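PDB 6B2Y: solute-binding periplasmic protein of iron/siderophore ABC transporter from Yersinia pestis, which probably binds a chelated transition metal such as an iron-siderophore complex in the periplasm for uptake by an ABC transporter. Local coordinates for residues P337-V340 with L341-S345; E353-A356 with D357-P360. All coordinates share one frame; numbering follows the deposited sequence.

Both contacts are local and follow one another along the chain. Contact 1 enters helix 340-350; contact 2 lies in the loop leading to helix 360-371. The centre of contact 1 lies about 9 Å, and that of contact 2 about 22 Å, from the centre of the chain. The touching residues of contact 1 are all buried; in contact 2 only Phe355 and Leu358 are. Backbone hydrogen bonds hold contact 1. Within contact 2 itself there is one apolar pair and one weak turn bond, and Lys348 of helix 340-350 adds bonds to its carbonyls. Both pack against helix 186-207. They also touch: Gln344 CD lies 3.9 Å from Leu358 CD1, and Leu341 CD2 3.6 Å from Pro360 O.

Contact 1 (P337-V340 with L341-S345); sequences PYNV and LAIQS
The carbonyl oxygen of Asn339 is shared by two amides of the next turn. Ile343 N reaches Asn339 O at 3.1 Å, in the carbonyl plane. Ala342 N comes to the same oxygen at a poorer angle and bonds weakly. The chain enters the helix through a three-residue bond, Leu341 N to Tyr338 O at 3.0 Å, with a nearly straight N-H line of 169°. The four-residue, alpha-helical bonds begin with Ile343 N to Asn339 O. Gln344 N to Val340 O is the next, at 3.0 Å.

The side chains of Asn339 and Ile343 run side by side. With CG between backbone N and carbonyl carbon (chi1 64°), the Asn339 amide lies alongside Ile343, whose CD1 is 3.9 Å from Asn339 OD1. That OD1 also bonds to Tyr196 OH. The Gln344 amide is held at both atoms, OE1 by Thr363 OG1 and NE2 by Asn199 O. One turn on, Ser345 OG and Ser345 N both donate to Leu341 O, from opposite faces of its plane.

Tyr338 OH bonds to Ser70 OG, and a bound sodium ion lies about 3 Å from the Tyr338 side chain. The arrangement is the N-terminal start of an alpha-helix, here helix 340-350, which follows strand 326-330 of the mixed sheet.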
ATOM      1  N   PRO A 337      -1.428  -1.836  -5.117  1.00 17.78           N
ATOM      2  CA  PRO A 337      -1.932  -3.128  -5.615  1.00 15.96           C
ATOM      3  C   PRO A 337      -1.040  -4.313  -5.256  1.00 16.14           C
ATOM      4  O   PRO A 337      -1.445  -5.467  -5.499  1.00 19.00           O
ATOM      5  CB  PRO A 337      -2.006  -2.924  -7.130  1.00 17.73           C
ATOM      6  CG  PRO A 337      -0.977  -1.819  -7.399  1.00 15.98           C
ATOM      7  CD  PRO A 337      -1.043  -0.922  -6.209  1.00 15.93           C
ATOM      8  N   TYR A 338       0.126  -4.079  -4.657  1.00 15.18           N
ATOM      9  CA  TYR A 338       0.898  -5.189  -4.108  1.00 17.99           C
ATOM     10  C   TYR A 338       0.255  -5.763  -2.858  1.00 20.15           C
ATOM     11  O   TYR A 338       0.790  -6.714  -2.280  1.00 18.57           O
ATOM     12  CB  TYR A 338       2.321  -4.756  -3.724  1.00 17.88           C
ATOM     13  CG  TYR A 338       3.304  -4.345  -4.798  1.00 20.55           C
ATOM     14  CD1 TYR A 338       4.672  -4.433  -4.551  1.00 23.43           C
ATOM     15  CD2 TYR A 338       2.897  -3.816  -6.020  1.00 22.35           C
ATOM     16  CE1 TYR A 338       5.594  -4.040  -5.498  1.00 24.22           C
ATOM     17  CE2 TYR A 338       3.814  -3.416  -6.975  1.00 24.34           C
ATOM     18  CZ  TYR A 338       5.164  -3.520  -6.701  1.00 26.83           C
ATOM     19  OH  TYR A 338       6.090  -3.115  -7.639  1.00 36.59           O
ATOM     20  N   ASN A 339      -0.876  -5.200  -2.415  1.00 16.46           N
ATOM     21  CA  ASN A 339      -1.448  -5.523  -1.110  1.00 15.89           C
ATOM     22  C   ASN A 339      -1.822  -6.990  -0.949  1.00 17.73           C
ATOM     23  O   ASN A 339      -2.109  -7.407   0.180  1.00 19.73           O
ATOM     24  CB  ASN A 339      -2.658  -4.613  -0.821  1.00 14.33           C
ATOM     25  CG  ASN A 339      -3.826  -4.823  -1.796  1.00 20.39           C
ATOM     26  OD1 ASN A 339      -4.162  -5.951  -2.142  1.00 17.72           O
ATOM     27  ND2 ASN A 339      -4.464  -3.726  -2.213  1.00 18.37           N
ATOM     28  N   VAL A 340      -1.847  -7.780  -2.031  1.00 16.21           N
ATOM     29  CA  VAL A 340      -2.096  -9.214  -1.871  1.00 18.84           C
ATOM     30  C   VAL A 340      -1.056  -9.829  -0.938  1.00 20.29           C
ATOM     31  O   VAL A 340      -1.332 -10.822  -0.249  1.00 18.83           O
ATOM     32  CB  VAL A 340      -2.144  -9.923  -3.244  1.00 18.61           C
ATOM     33  CG1 VAL A 340      -0.875  -9.692  -4.051  1.00 20.61           C
ATOM     34  CG2 VAL A 340      -2.432 -11.443  -3.090  1.00 19.24           C
ATOM     35  N   LEU A 341       0.149  -9.248  -0.879  1.00 19.04           N
ATOM     36  CA  LEU A 341       1.144  -9.780   0.046  1.00 19.38           C
ATOM     37  C   LEU A 341       0.740  -9.562   1.494  1.00 19.28           C
ATOM     38  O   LEU A 341       1.062 -10.386   2.361  1.00 19.01           O
ATOM     39  CB  LEU A 341       2.508  -9.147  -0.224  1.00 17.32           C
ATOM     40  CG  LEU A 341       3.016  -9.421  -1.638  1.00 20.72           C
ATOM     41  CD1 LEU A 341       4.194  -8.510  -1.978  1.00 19.88           C
ATOM     42  CD2 LEU A 341       3.398 -10.872  -1.795  1.00 22.99           C
ATOM     43  N   ALA A 342       0.035  -8.470   1.788  1.00 18.26           N
ATOM     44  CA  ALA A 342      -0.466  -8.285   3.143  1.00 20.37           C
ATOM     45  C   ALA A 342      -1.626  -9.228   3.435  1.00 21.27           C
ATOM     46  O   ALA A 342      -1.744  -9.760   4.548  1.00 22.94           O
ATOM     47  CB  ALA A 342      -0.896  -6.830   3.353  1.00 22.17           C
ATOM     48  N   ILE A 343      -2.505  -9.444   2.455  1.00 19.22           N
ATOM     49  CA  ILE A 343      -3.621 -10.363   2.676  1.00 17.90           C
ATOM     50  C   ILE A 343      -3.111 -11.755   3.020  1.00 22.43           C
ATOM     51  O   ILE A 343      -3.599 -12.400   3.966  1.00 20.68           O
ATOM     52  CB  ILE A 343      -4.537 -10.387   1.447  1.00 17.76           C
ATOM     53  CG1 ILE A 343      -5.210  -9.022   1.265  1.00 19.09           C
ATOM     54  CG2 ILE A 343      -5.566 -11.494   1.576  1.00 22.14           C
ATOM     55  CD1 ILE A 343      -5.826  -8.890  -0.141  1.00 17.08           C
ATOM     56  N   GLN A 344      -2.102 -12.222   2.285  1.00 21.60           N
ATOM     57  CA  GLN A 344      -1.546 -13.552   2.525  1.00 20.65           C
ATOM     58  C   GLN A 344      -0.822 -13.609   3.863  1.00 23.74           C
ATOM     59  O   GLN A 344      -0.934 -14.606   4.593  1.00 21.67           O
ATOM     60  CB  GLN A 344      -0.601 -13.951   1.391  1.00 21.34           C
ATOM     61  CG  GLN A 344      -1.290 -14.290   0.080  1.00 20.00           C
ATOM     62  CD  GLN A 344      -0.321 -14.866  -0.930  1.00 19.19           C
ATOM     63  OE1 GLN A 344       0.899 -14.833  -0.730  1.00 24.80           O
ATOM     64  NE2 GLN A 344      -0.845 -15.392  -2.009  1.00 19.84           N
ATOM     65  N   SER A 345      -0.072 -12.556   4.203  1.00 21.89           N
ATOM     66  CA  SER A 345       0.629 -12.538   5.487  1.00 21.98           C
ATOM     67  C   SER A 345      -0.356 -12.544   6.652  1.00 24.63           C
ATOM     68  O   SER A 345      -0.166 -13.282   7.629  1.00 26.44           O
ATOM     69  CB  SER A 345       1.548 -11.316   5.579  1.00 23.00           C
ATOM     70  OG  SER A 345       2.687 -11.485   4.756  1.00 27.00           O
TER

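Contact 2 (E353-A356 with D357-P360); sequences EQFA and DLDP
Phe355 and Leu358 lie side by side and point the same way from a tight turn in the loop between helices 340-350 and 360-371. It overlaps a type I beta turn from Glu353 to Ala356, sharing Phe355 and Ala356. Leu358 N closes it with a weak bond of 3.3 Å to Phe355 O. The turn brings the CA atoms of Phe355 and Leu358 to 5.1 Å, and the side chains leave it the same way.

The apolar pair meets at Phe355 CD1. Leu358 CD2 is 3.6 Å from that atom and approaches the ring obliquely. Nearer the backbone, CB of Leu358 and CB of Phe355 are 4.1 Å apart. Different first torsions bring the two groups together from their different backbone positions: CG lies opposite the carbonyl carbon in Phe355 (chi1 -69°) and opposite the backbone N in Leu358 (chi1 177°). Both side chains pack on helix 186-207, Phe355 on Ile206 and Thr207, Leu358 on Val203, and Phe355 also touches Ala347 of helix 340-350.

Asp357, between them in the turn, is exposed. Its carboxylate turns back along the chain. OD2 of Asp357 stands 3.7 Å from Gln354 O and 3.8 Å from Ala356 N, too far to count as hydrogen-bonded. Further on, Asp359 is the N-cap of helix 360-371, with Pro360 as the first helical residue. Asp359 OD1 makes weak bonds to Lys361 N and Lys362 N. Lys348 NZ, from helix 340-350, bonds to both Phe355 O and Leu358 O, the carbonyls of the two residues that form the apolar pair.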
ATOM      1  N   GLU A 353      -1.683 -23.131  10.946  1.00 36.14           N
ATOM      2  CA  GLU A 353      -1.807 -24.527  10.544  1.00 36.81           C
ATOM      3  C   GLU A 353      -2.370 -24.652   9.133  1.00 38.73           C
ATOM      4  O   GLU A 353      -1.810 -25.356   8.285  1.00 39.07           O
ATOM      5  CB  GLU A 353      -2.692 -25.263  11.555  1.00 39.60           C
ATOM      6  CG  GLU A 353      -3.175 -26.626  11.099  1.00 51.45           C
ATOM      7  CD  GLU A 353      -2.928 -27.704  12.134  1.00 52.87           C
ATOM      8  OE1 GLU A 353      -2.707 -28.867  11.735  1.00 56.67           O
ATOM      9  OE2 GLU A 353      -2.960 -27.388  13.345  1.00 56.32           O
ATOM     10  N   GLN A 354      -3.473 -23.954   8.858  1.00 35.97           N
ATOM     11  CA  GLN A 354      -4.151 -24.087   7.576  1.00 34.48           C
ATOM     12  C   GLN A 354      -3.366 -23.472   6.428  1.00 32.68           C
ATOM     13  O   GLN A 354      -3.592 -23.843   5.270  1.00 33.36           O
ATOM     14  CB  GLN A 354      -5.539 -23.459   7.692  1.00 31.82           C
ATOM     15  CG  GLN A 354      -6.125 -23.645   9.089  1.00 35.93           C
ATOM     16  CD  GLN A 354      -7.624 -23.455   9.135  1.00 42.55           C
ATOM     17  OE1 GLN A 354      -8.335 -23.749   8.166  1.00 48.08           O
ATOM     18  NE2 GLN A 354      -8.120 -22.963  10.269  1.00 39.45           N
ATOM     19  N   PHE A 355      -2.432 -22.569   6.713  1.00 34.11           N
ATOM     20  CA  PHE A 355      -1.636 -21.911   5.685  1.00 32.29           C
ATOM     21  C   PHE A 355      -0.159 -22.270   5.814  1.00 36.12           C
ATOM     22  O   PHE A 355       0.723 -21.450   5.549  1.00 34.56           O
ATOM     23  CB  PHE A 355      -1.833 -20.397   5.734  1.00 30.16           C
ATOM     24  CG  PHE A 355      -3.211 -19.953   5.294  1.00 28.26           C
ATOM     25  CD1 PHE A 355      -3.581 -20.019   3.959  1.00 27.29           C
ATOM     26  CD2 PHE A 355      -4.122 -19.475   6.219  1.00 28.67           C
ATOM     27  CE1 PHE A 355      -4.842 -19.621   3.558  1.00 27.56           C
ATOM     28  CE2 PHE A 355      -5.379 -19.069   5.829  1.00 24.78           C
ATOM     29  CZ  PHE A 355      -5.739 -19.144   4.496  1.00 25.76           C
ATOM     30  N   ALA A 356       0.135 -23.515   6.205  1.00 37.58           N
ATOM     31  CA  ALA A 356       1.530 -23.944   6.282  1.00 36.55           C
ATOM     32  C   ALA A 356       2.174 -24.019   4.901  1.00 39.13           C
ATOM     33  O   ALA A 356       3.370 -23.749   4.757  1.00 41.78           O
ATOM     34  CB  ALA A 356       1.621 -25.294   6.995  1.00 39.76           C
ATOM     35  N   ASP A 357       1.398 -24.353   3.875  1.00 41.42           N
ATOM     36  CA  ASP A 357       1.905 -24.455   2.515  1.00 42.04           C
ATOM     37  C   ASP A 357       2.000 -23.108   1.801  1.00 41.28           C
ATOM     38  O   ASP A 357       2.535 -23.054   0.688  1.00 44.74           O
ATOM     39  CB  ASP A 357       1.011 -25.405   1.710  1.00 42.88           C
ATOM     40  CG  ASP A 357      -0.460 -24.980   1.722  1.00 51.07           C
ATOM     41  OD1 ASP A 357      -1.041 -24.823   0.623  1.00 53.87           O
ATOM     42  OD2 ASP A 357      -1.031 -24.798   2.826  1.00 48.68           O
ATOM     43  N   LEU A 358       1.503 -22.032   2.405  1.00 34.35           N
ATOM     44  CA  LEU A 358       1.461 -20.717   1.774  1.00 33.81           C
ATOM     45  C   LEU A 358       2.672 -19.904   2.208  1.00 28.99           C
ATOM     46  O   LEU A 358       2.921 -19.752   3.405  1.00 33.59           O
ATOM     47  CB  LEU A 358       0.166 -19.988   2.146  1.00 30.49           C
ATOM     48  CG  LEU A 358      -0.030 -18.550   1.636  1.00 26.89           C
ATOM     49  CD1 LEU A 358      -0.075 -18.566   0.140  1.00 27.40           C
ATOM     50  CD2 LEU A 358      -1.287 -17.929   2.219  1.00 29.33           C
ATOM     51  N   ASP A 359       3.403 -19.365   1.234  1.00 32.56           N
ATOM     52  CA  ASP A 359       4.630 -18.606   1.484  1.00 29.19           C
ATOM     53  C   ASP A 359       4.545 -17.244   0.801  1.00 30.19           C
ATOM     54  O   ASP A 359       4.849 -17.130  -0.402  1.00 28.19           O
ATOM     55  CB  ASP A 359       5.847 -19.377   0.986  1.00 33.61           C
ATOM     56  CG  ASP A 359       7.153 -18.634   1.219  1.00 37.43           C
ATOM     57  OD1 ASP A 359       7.134 -17.499   1.746  1.00 31.69           O
ATOM     58  OD2 ASP A 359       8.213 -19.207   0.877  1.00 43.57           O
ATOM     59  N   PRO A 360       4.155 -16.195   1.532  1.00 28.85           N
ATOM     60  CA  PRO A 360       4.133 -14.848   0.937  1.00 27.18           C
ATOM     61  C   PRO A 360       5.461 -14.423   0.338  1.00 28.16           C
ATOM     62  O   PRO A 360       5.471 -13.631  -0.613  1.00 25.58           O
ATOM     63  CB  PRO A 360       3.750 -13.953   2.118  1.00 25.08           C
ATOM     64  CG  PRO A 360       2.995 -14.854   3.036  1.00 30.15           C
ATOM     65  CD  PRO A 360       3.604 -16.212   2.895  1.00 27.85           C
TER